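Local structure of N-acetylgalactosaminyltransferase 7 (6IWR) at residues N116-R127 / I273-I281; S488-V497 / S533-N541. The protein is a member of the polypeptide GalNAc transferase family that joins a GT-A type glycosyltransferase domain to a ricin-type beta-trefoil lectin domain. All coordinates share one frame; numbering follows the deposited sequence.

Interaction 1: residues N116-R127 / I273-I281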
loop_
_atom_site.group_PDB
_atom_site.type_symbol
_atom_site.label_atom_id
_atom_site.label_comp_id
_atom_site.label_asym_id
_atom_site.label_seq_id
_atom_site.Cartn_x
_atom_site.Cartn_y
_atom_site.Cartn_z
ATOM N N ASN A 116 10.331 -14.350 -6.351
ATOM C CA ASN A 116 9.875 -15.721 -6.172
ATOM C C ASN A 116 11.076 -16.622 -6.399
ATOM O O ASN A 116 11.336 -17.054 -7.520
ATOM C CB ASN A 116 8.765 -16.019 -7.165
ATOM C CG ASN A 116 8.126 -17.347 -6.941
ATOM O OD1 ASN A 116 6.966 -17.549 -7.326
ATOM N ND2 ASN A 116 8.853 -18.270 -6.306
ATOM N N MET A 117 11.821 -16.929 -5.335
ATOM C CA MET A 117 13.023 -17.727 -5.544
ATOM C C MET A 117 12.717 -19.208 -5.720
ATOM O O MET A 117 13.532 -19.931 -6.311
ATOM C CB MET A 117 14.009 -17.543 -4.406
ATOM C CG MET A 117 14.712 -16.207 -4.442
ATOM S SD MET A 117 15.805 -15.935 -5.861
ATOM C CE MET A 117 16.772 -17.441 -5.802
ATOM N N VAL A 118 11.576 -19.695 -5.216
ATOM C CA VAL A 118 11.266 -21.096 -5.470
ATOM C C VAL A 118 11.064 -21.309 -6.962
ATOM O O VAL A 118 11.582 -22.272 -7.541
ATOM C CB VAL A 118 10.061 -21.575 -4.633
ATOM C CG1 VAL A 118 9.783 -20.636 -3.470
ATOM C CG2 VAL A 118 8.818 -21.794 -5.491
ATOM N N ALA A 119 10.380 -20.371 -7.624
ATOM C CA ALA A 119 10.259 -20.425 -9.076
ATOM C C ALA A 119 11.626 -20.303 -9.744
ATOM O O ALA A 119 12.017 -21.180 -10.530
ATOM C CB ALA A 119 9.307 -19.341 -9.569
ATOM N N SER A 120 12.387 -19.243 -9.423
ATOM C CA SER A 120 13.695 -19.079 -10.057
ATOM C C SER A 120 14.559 -20.324 -9.892
ATOM O O SER A 120 15.283 -20.718 -10.822
ATOM C CB SER A 120 14.447 -17.876 -9.496
ATOM O OG SER A 120 15.802 -17.975 -9.894
ATOM N N ASP A 121 14.510 -20.950 -8.713
ATOM C CA ASP A 121 15.380 -22.089 -8.451
ATOM C C ASP A 121 15.064 -23.300 -9.327
ATOM O O ASP A 121 15.916 -24.180 -9.448
ATOM C CB ASP A 121 15.313 -22.491 -6.973
ATOM C CG ASP A 121 16.125 -21.580 -6.085
ATOM O OD1 ASP A 121 16.715 -20.605 -6.611
ATOM O OD2 ASP A 121 16.176 -21.840 -4.857
ATOM N N MET A 122 13.880 -23.392 -9.938
ATOM C CA MET A 122 13.606 -24.533 -10.810
ATOM C C MET A 122 13.808 -24.233 -12.289
ATOM O O MET A 122 13.694 -25.151 -13.112
ATOM C CB MET A 122 12.192 -25.086 -10.585
ATOM C CG MET A 122 11.198 -24.181 -9.951
ATOM S SD MET A 122 9.658 -25.098 -9.685
ATOM C CE MET A 122 9.814 -25.579 -7.970
ATOM N N ILE A 123 14.116 -22.973 -12.644
ATOM C CA ILE A 123 14.455 -22.582 -14.004
ATOM C C ILE A 123 15.959 -22.743 -14.170
ATOM O O ILE A 123 16.731 -22.406 -13.271
ATOM C CB ILE A 123 13.993 -21.138 -14.284
ATOM C CG1 ILE A 123 12.497 -20.981 -13.933
ATOM C CG2 ILE A 123 14.312 -20.717 -15.730
ATOM C CD1 ILE A 123 11.913 -19.566 -14.111
ATOM N N SER A 124 16.382 -23.313 -15.288
ATOM C CA SER A 124 17.808 -23.520 -15.525
ATOM C C SER A 124 18.584 -22.203 -15.463
ATOM O O SER A 124 18.081 -21.145 -15.849
ATOM C CB SER A 124 18.040 -24.184 -16.893
ATOM O OG SER A 124 19.419 -24.194 -17.231
ATOM N N LEU A 125 19.827 -22.272 -14.984
ATOM C CA LEU A 125 20.712 -21.123 -15.132
ATOM C C LEU A 125 21.065 -20.849 -16.591
ATOM O O LEU A 125 21.443 -19.713 -16.915
ATOM C CB LEU A 125 21.989 -21.327 -14.333
ATOM C CG LEU A 125 21.763 -21.565 -12.844
ATOM C CD1 LEU A 125 23.091 -21.925 -12.174
ATOM C CD2 LEU A 125 21.116 -20.353 -12.218
ATOM N N ASP A 126 20.931 -21.849 -17.473
ATOM C CA ASP A 126 21.279 -21.741 -18.888
ATOM C C ASP A 126 20.047 -21.714 -19.789
ATOM O O ASP A 126 20.110 -22.062 -20.966
ATOM C CB ASP A 126 22.197 -22.895 -19.288
ATOM C CG ASP A 126 23.479 -22.915 -18.484
ATOM O OD1 ASP A 126 24.175 -21.871 -18.416
ATOM O OD2 ASP A 126 23.783 -23.977 -17.894
ATOM N N ARG A 127 18.919 -21.293 -19.251
ATOM C CA ARG A 127 17.684 -21.357 -20.005
ATOM C C ARG A 127 17.765 -20.486 -21.243
ATOM O O ARG A 127 18.495 -19.494 -21.282
ATOM C CB ARG A 127 16.505 -20.915 -19.144
ATOM C CG ARG A 127 16.463 -19.412 -18.873
ATOM C CD ARG A 127 15.077 -19.083 -18.526
ATOM N NE ARG A 127 14.863 -17.693 -18.191
ATOM C CZ ARG A 127 13.698 -17.232 -17.737
ATOM N NH1 ARG A 127 13.553 -15.947 -17.450
ATOM N NH2 ARG A 127 12.685 -18.070 -17.561
ATOM N N ILE A 273 11.682 -8.624 -16.581
ATOM C CA ILE A 273 11.575 -10.027 -16.197
ATOM C C ILE A 273 10.618 -10.089 -15.019
ATOM O O ILE A 273 10.857 -9.469 -13.978
ATOM C CB ILE A 273 12.944 -10.617 -15.805
ATOM C CG1 ILE A 273 13.997 -10.438 -16.887
ATOM C CG2 ILE A 273 12.809 -12.078 -15.471
ATOM C CD1 ILE A 273 15.312 -11.102 -16.487
ATOM N N ASN A 274 9.558 -10.868 -15.156
ATOM C CA ASN A 274 8.561 -10.934 -14.099
ATOM C C ASN A 274 9.100 -11.679 -12.886
ATOM O O ASN A 274 9.428 -12.868 -12.975
ATOM C CB ASN A 274 7.310 -11.611 -14.622
ATOM C CG ASN A 274 6.196 -11.533 -13.650
ATOM O OD1 ASN A 274 6.315 -11.996 -12.521
ATOM N ND2 ASN A 274 5.102 -10.930 -14.061
ATOM N N GLY A 275 9.172 -10.989 -11.743
ATOM C CA GLY A 275 9.769 -11.552 -10.533
ATOM C C GLY A 275 9.022 -12.740 -9.951
ATOM O O GLY A 275 9.525 -13.415 -9.042
ATOM N N ASN A 276 7.826 -13.002 -10.444
ATOM C CA ASN A 276 7.068 -14.140 -9.976
ATOM C C ASN A 276 7.110 -15.313 -10.949
ATOM O O ASN A 276 7.439 -16.429 -10.550
ATOM C CB ASN A 276 5.642 -13.664 -9.720
ATOM C CG ASN A 276 4.763 -14.752 -9.241
ATOM O OD1 ASN A 276 5.171 -15.585 -8.416
ATOM N ND2 ASN A 276 3.552 -14.797 -9.771
ATOM N N THR A 277 6.832 -15.079 -12.234
ATOM C CA THR A 277 6.714 -16.142 -13.220
ATOM C C THR A 277 7.834 -16.167 -14.256
ATOM O O THR A 277 7.968 -17.163 -14.981
ATOM C CB THR A 277 5.366 -16.012 -13.935
ATOM O OG1 THR A 277 5.167 -14.638 -14.324
ATOM C CG2 THR A 277 4.243 -16.457 -12.984
ATOM N N TYR A 278 8.610 -15.092 -14.368
ATOM C CA TYR A 278 9.879 -15.010 -15.067
ATOM C C TYR A 278 9.751 -14.933 -16.574
ATOM O O TYR A 278 10.762 -15.096 -17.256
ATOM C CB TYR A 278 10.797 -16.167 -14.677
ATOM C CG TYR A 278 11.269 -15.956 -13.279
ATOM C CD1 TYR A 278 10.499 -16.373 -12.207
ATOM C CD2 TYR A 278 12.444 -15.263 -13.018
ATOM C CE1 TYR A 278 10.905 -16.167 -10.919
ATOM C CE2 TYR A 278 12.854 -15.047 -11.724
ATOM C CZ TYR A 278 12.064 -15.502 -10.686
ATOM O OH TYR A 278 12.451 -15.286 -9.405
ATOM N N GLU A 279 8.561 -14.679 -17.106
ATOM C CA GLU A 279 8.451 -14.370 -18.525
ATOM C C GLU A 279 8.918 -12.941 -18.745
ATOM O O GLU A 279 8.881 -12.116 -17.832
ATOM C CB GLU A 279 7.014 -14.558 -19.025
ATOM C CG GLU A 279 6.092 -13.369 -18.817
ATOM C CD GLU A 279 5.517 -13.301 -17.403
ATOM O OE1 GLU A 279 6.103 -13.933 -16.490
ATOM O OE2 GLU A 279 4.476 -12.623 -17.199
ATOM N N ILE A 280 9.380 -12.650 -19.957
ATOM C CA ILE A 280 10.072 -11.394 -20.232
ATOM C C ILE A 280 9.237 -10.534 -21.171
ATOM O O ILE A 280 8.938 -10.931 -22.303
ATOM C CB ILE A 280 11.484 -11.632 -20.791
ATOM C CG1 ILE A 280 12.283 -12.494 -19.812
ATOM C CG2 ILE A 280 12.183 -10.300 -21.013
ATOM C CD1 ILE A 280 13.697 -12.741 -20.261
ATOM N N ILE A 281 8.882 -9.346 -20.687
ATOM C CA ILE A 281 7.987 -8.377 -21.315
ATOM C C ILE A 281 8.766 -7.082 -21.537
ATOM O O ILE A 281 9.578 -6.697 -20.674
ATOM C CB ILE A 281 6.766 -8.105 -20.421
ATOM C CG1 ILE A 281 6.200 -9.400 -19.815
ATOM C CG2 ILE A 281 5.755 -7.286 -21.127
ATOM C CD1 ILE A 281 6.665 -9.619 -18.310
#
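Tyr278 lays its ring against the helix 117-122, at its first turn. Its hydroxyl donates to Asn116 O (OH to O 2.8 Å), from well above the carbonyl plane. The same oxygen accepts the helical bond from Ser120 N, so two donors grip it. At the N-cap, Asn116 N also donates to Gly275 O (N to O 3.0 Å). Ser120 places its CA over one face of the ring, Ala119 CB comes obliquely to Tyr278 CE1 at 3.8 Å, and Ile123 CD1 reaches the base of the ring, 3.6 Å from Tyr278 CB. Ile123 gets there because its CG1 stands anti to the carbonyl carbon (chi1 -53°) and CD1 continues the chain outward. Arg127 closes the other end. CG starts between backbone N and carbonyl carbon (chi1 73°), then the chain runs extended to NE. Arg127 NH1 thus donates to Tyr278 O at 2.9 Å, in the carbonyl plane. Arg127 NE forms a salt bridge with Glu245. Asn274 OD1 accepts from Asn276 N, an Asx turn, and from Thr277 N, which extends it to an Asx motif and shapes the loop carrying Tyr278. From the same loop, Glu279 OE2 hydrogen-bonds His573 NE2 of the second subunit. The loop is the turn of a beta hairpin between strands 264-274 and 280-281 of the GT-A sheet. Helix 160-173 flanks helix 117-122 and holds Ser120 OG through Arg165.

Interaction 2: residues S488-V497 / S533-N541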
loop_
_atom_site.group_PDB
_atom_site.type_symbol
_atom_site.label_atom_id
_atom_site.label_comp_id
_atom_site.label_asym_id
_atom_site.label_seq_id
_atom_site.Cartn_x
_atom_site.Cartn_y
_atom_site.Cartn_z
ATOM N N SER A 488 -1.363 14.398 5.402
ATOM C CA SER A 488 -1.919 13.674 4.277
ATOM C C SER A 488 -2.371 12.278 4.668
ATOM O O SER A 488 -3.211 11.687 3.984
ATOM C CB SER A 488 -0.849 13.596 3.191
ATOM O OG SER A 488 -1.430 13.338 1.935
ATOM N N MET A 489 -1.820 11.730 5.754
ATOM C CA MET A 489 -1.859 10.290 6.001
ATOM C C MET A 489 -1.280 9.516 4.824
ATOM O O MET A 489 -1.613 8.350 4.618
ATOM C CB MET A 489 -3.283 9.804 6.290
ATOM C CG MET A 489 -3.977 10.551 7.392
ATOM S SD MET A 489 -2.902 10.703 8.805
ATOM C CE MET A 489 -4.064 11.448 9.946
ATOM N N GLY A 490 -0.436 10.154 4.023
ATOM C CA GLY A 490 0.039 9.522 2.814
ATOM C C GLY A 490 -1.019 9.289 1.763
ATOM O O GLY A 490 -0.698 8.750 0.702
ATOM N N LYS A 491 -2.269 9.678 2.020
ATOM C CA LYS A 491 -3.345 9.471 1.056
ATOM C C LYS A 491 -2.992 10.091 -0.289
ATOM O O LYS A 491 -2.343 11.135 -0.363
ATOM C CB LYS A 491 -4.648 10.085 1.558
ATOM C CG LYS A 491 -5.682 9.105 2.067
ATOM C CD LYS A 491 -5.694 9.058 3.582
ATOM C CE LYS A 491 -6.888 9.786 4.180
ATOM N NZ LYS A 491 -8.131 8.990 4.076
ATOM N N THR A 492 -3.429 9.442 -1.362
ATOM C CA THR A 492 -3.241 9.958 -2.713
ATOM C C THR A 492 -4.544 9.850 -3.497
ATOM O O THR A 492 -5.528 9.265 -3.037
ATOM C CB THR A 492 -2.165 9.197 -3.478
ATOM O OG1 THR A 492 -2.440 7.795 -3.361
ATOM C CG2 THR A 492 -0.781 9.523 -2.939
ATOM N N ASN A 493 -4.535 10.465 -4.681
ATOM C CA ASN A 493 -5.512 10.236 -5.749
ATOM C C ASN A 493 -6.921 10.002 -5.222
ATOM O O ASN A 493 -7.530 8.954 -5.440
ATOM C CB ASN A 493 -5.068 9.071 -6.629
ATOM C CG ASN A 493 -3.800 9.387 -7.396
ATOM O OD1 ASN A 493 -3.632 10.505 -7.890
ATOM N ND2 ASN A 493 -2.890 8.420 -7.483
ATOM N N GLY A 494 -7.466 11.005 -4.551
ATOM C CA GLY A 494 -8.840 10.955 -4.106
ATOM C C GLY A 494 -9.032 10.930 -2.608
ATOM O O GLY A 494 -10.127 11.280 -2.142
ATOM N N GLY A 495 -8.026 10.527 -1.828
ATOM C CA GLY A 495 -8.162 10.451 -0.384
ATOM C C GLY A 495 -8.402 11.811 0.235
ATOM O O GLY A 495 -8.177 12.858 -0.371
ATOM N N PHE A 496 -8.878 11.795 1.476
ATOM C CA PHE A 496 -9.196 13.021 2.197
ATOM C C PHE A 496 -8.141 13.326 3.250
ATOM O O PHE A 496 -7.789 12.468 4.065
ATOM C CB PHE A 496 -10.568 12.943 2.849
ATOM C CG PHE A 496 -11.670 12.866 1.872
ATOM C CD1 PHE A 496 -11.855 13.888 0.956
ATOM C CD2 PHE A 496 -12.528 11.777 1.858
ATOM C CE1 PHE A 496 -12.881 13.830 0.033
ATOM C CE2 PHE A 496 -13.563 11.704 0.937
ATOM C CZ PHE A 496 -13.740 12.731 0.020
ATOM N N VAL A 497 -7.657 14.550 3.221
ATOM C CA VAL A 497 -6.624 15.024 4.124
ATOM C C VAL A 497 -7.241 15.218 5.498
ATOM O O VAL A 497 -8.419 15.557 5.612
ATOM C CB VAL A 497 -6.023 16.322 3.544
ATOM C CG1 VAL A 497 -6.342 17.541 4.387
ATOM C CG2 VAL A 497 -4.549 16.167 3.268
ATOM N N SER A 533 -17.616 19.170 1.991
ATOM C CA SER A 533 -16.740 20.293 2.270
ATOM C C SER A 533 -15.360 19.812 2.662
ATOM O O SER A 533 -14.574 20.584 3.229
ATOM C CB SER A 533 -17.332 21.150 3.387
ATOM O OG SER A 533 -18.296 22.058 2.872
ATOM N N LYS A 534 -15.083 18.528 2.432
ATOM C CA LYS A 534 -13.791 17.937 2.722
ATOM C C LYS A 534 -12.775 18.362 1.676
ATOM O O LYS A 534 -13.108 18.681 0.528
ATOM C CB LYS A 534 -13.864 16.418 2.748
ATOM C CG LYS A 534 -14.699 15.835 3.835
ATOM C CD LYS A 534 -15.355 14.557 3.325
ATOM C CE LYS A 534 -15.054 13.349 4.189
ATOM N NZ LYS A 534 -16.313 12.609 4.505
ATOM N N VAL A 535 -11.518 18.358 2.103
ATOM C CA VAL A 535 -10.379 18.643 1.253
ATOM C C VAL A 535 -9.754 17.324 0.853
ATOM O O VAL A 535 -9.381 16.509 1.705
ATOM C CB VAL A 535 -9.370 19.537 1.980
ATOM C CG1 VAL A 535 -8.171 19.811 1.102
ATOM C CG2 VAL A 535 -10.062 20.796 2.387
ATOM N N MET A 536 -9.630 17.128 -0.441
ATOM C CA MET A 536 -9.179 15.895 -1.041
ATOM C C MET A 536 -7.797 16.122 -1.643
ATOM O O MET A 536 -7.404 17.256 -1.915
ATOM C CB MET A 536 -10.208 15.479 -2.093
ATOM C CG MET A 536 -10.018 14.152 -2.795
ATOM S SD MET A 536 -11.227 14.068 -4.134
ATOM C CE MET A 536 -11.089 15.736 -4.777
ATOM N N ILE A 537 -7.055 15.030 -1.821
ATOM C CA ILE A 537 -5.732 15.019 -2.444
ATOM C C ILE A 537 -5.834 14.217 -3.737
ATOM O O ILE A 537 -6.297 13.071 -3.712
ATOM C CB ILE A 537 -4.690 14.378 -1.515
ATOM C CG1 ILE A 537 -3.880 15.403 -0.781
ATOM C CG2 ILE A 537 -3.652 13.633 -2.315
ATOM C CD1 ILE A 537 -2.441 14.943 -0.662
ATOM N N THR A 538 -5.400 14.792 -4.864
ATOM C CA THR A 538 -5.425 14.045 -6.121
ATOM C C THR A 538 -4.228 14.392 -6.969
ATOM O O THR A 538 -3.466 15.309 -6.662
ATOM C CB THR A 538 -6.647 14.325 -7.003
ATOM O OG1 THR A 538 -7.578 15.170 -6.319
ATOM C CG2 THR A 538 -7.306 13.027 -7.411
ATOM N N HIS A 539 -4.123 13.686 -8.090
ATOM C CA HIS A 539 -3.100 14.007 -9.065
ATOM C C HIS A 539 -3.409 15.335 -9.754
ATOM O O HIS A 539 -4.567 15.684 -10.020
ATOM C CB HIS A 539 -2.953 12.896 -10.100
ATOM C CG HIS A 539 -1.823 13.133 -11.051
ATOM N ND1 HIS A 539 -2.007 13.270 -12.410
ATOM C CD2 HIS A 539 -0.500 13.319 -10.827
ATOM C CE1 HIS A 539 -0.839 13.500 -12.987
ATOM N NE2 HIS A 539 0.090 13.538 -12.048
ATOM N N CYS A 540 -2.335 16.045 -10.088
ATOM C CA CYS A 540 -2.342 17.461 -10.383
ATOM C C CYS A 540 -1.767 17.692 -11.775
ATOM O O CYS A 540 -0.807 17.028 -12.157
ATOM C CB CYS A 540 -1.522 18.194 -9.312
ATOM S SG CYS A 540 -2.152 19.809 -9.128
ATOM N N ASN A 541 -2.343 18.622 -12.540
ATOM C CA ASN A 541 -1.788 19.018 -13.835
ATOM C C ASN A 541 -1.724 20.541 -13.919
ATOM O O ASN A 541 -2.502 21.249 -13.276
ATOM C CB ASN A 541 -2.606 18.468 -15.022
ATOM C CG ASN A 541 -2.414 16.961 -15.235
ATOM O OD1 ASN A 541 -1.349 16.398 -14.939
ATOM N ND2 ASN A 541 -3.451 16.303 -15.764
#
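Phe496 and Met536 face each other as a non-hydrogen-bonded antiparallel pair, a single bridge between the loop 488-497 and strand 534-539. Backbone bonds flank the pair. Val497 N donates to Val535 O at 3.0 Å, and Ile537 N donates to Gly495 O at 2.8 Å. A third bond runs from Gly494 N to Ile537 O. Between them, the CA-H groups of Phe496 and Met536 point at Val535 O and Gly495 O.

Lys534 crosses one face of the Phe496 ring, with CD 4.0 Å from the ring centroid in a CH-pi contact 5° off the normal. Lys534 CG is anti to the carbonyl carbon (chi1 -65°), and bends further along the chain carry CD over the ring. Lys534 CB also reaches Phe496 CD1 at 3.7 Å. Over the opposite face lies Gly494 O. Met536 meets the ring obliquely: its CB is 3.8 Å from Phe496 CE1, and SD makes a Met-aromatic contact. Val497 CG2 packs on Ile537 CG1 at 4.2 Å, crossing at about a right angle. Ile537 CG2 approaches Lys491 O at 3.4 Å.

Two type I' turns, Ser488 to Lys491 and Thr492 to Gly495, shape the loop. At the second, Gly494 adopts backbone angles that call for glycine. Gln524 OE1 accepts a hydrogen bond from Asn493 N, and strand 524-529 pairs with strand 534-539 on its other side. Cys540 is tied to Cys525 by a disulfide. Val497 and Val535 touch Val575, within the trefoil. Main-chain bonds therefore fix the register, while apolar and aromatic contacts fill in around them, with little reliance on charge.

How the interactions relate
The two contacts lie in different domains, with centres 38 Å apart and nearest atoms about 22 Å apart. They share no helix or strand. Interaction 1 is buried and joins a short helix to a strand-connecting loop of the GT-A sheet. Interaction 2 is partly buried and adds a loop to strand 534-539, an outermost strand of its five-stranded sheet in the trefoil. The chemistry follows the place. In interaction 1 a tyrosine hydroxyl and a guanidinium, beside one backbone N-H, reach backbone carbonyls. In interaction 2 all the settled cross-bonds are backbone to backbone, and a lysine contributes its methylenes to an aromatic face. Only interaction 1 is touched by the second subunit.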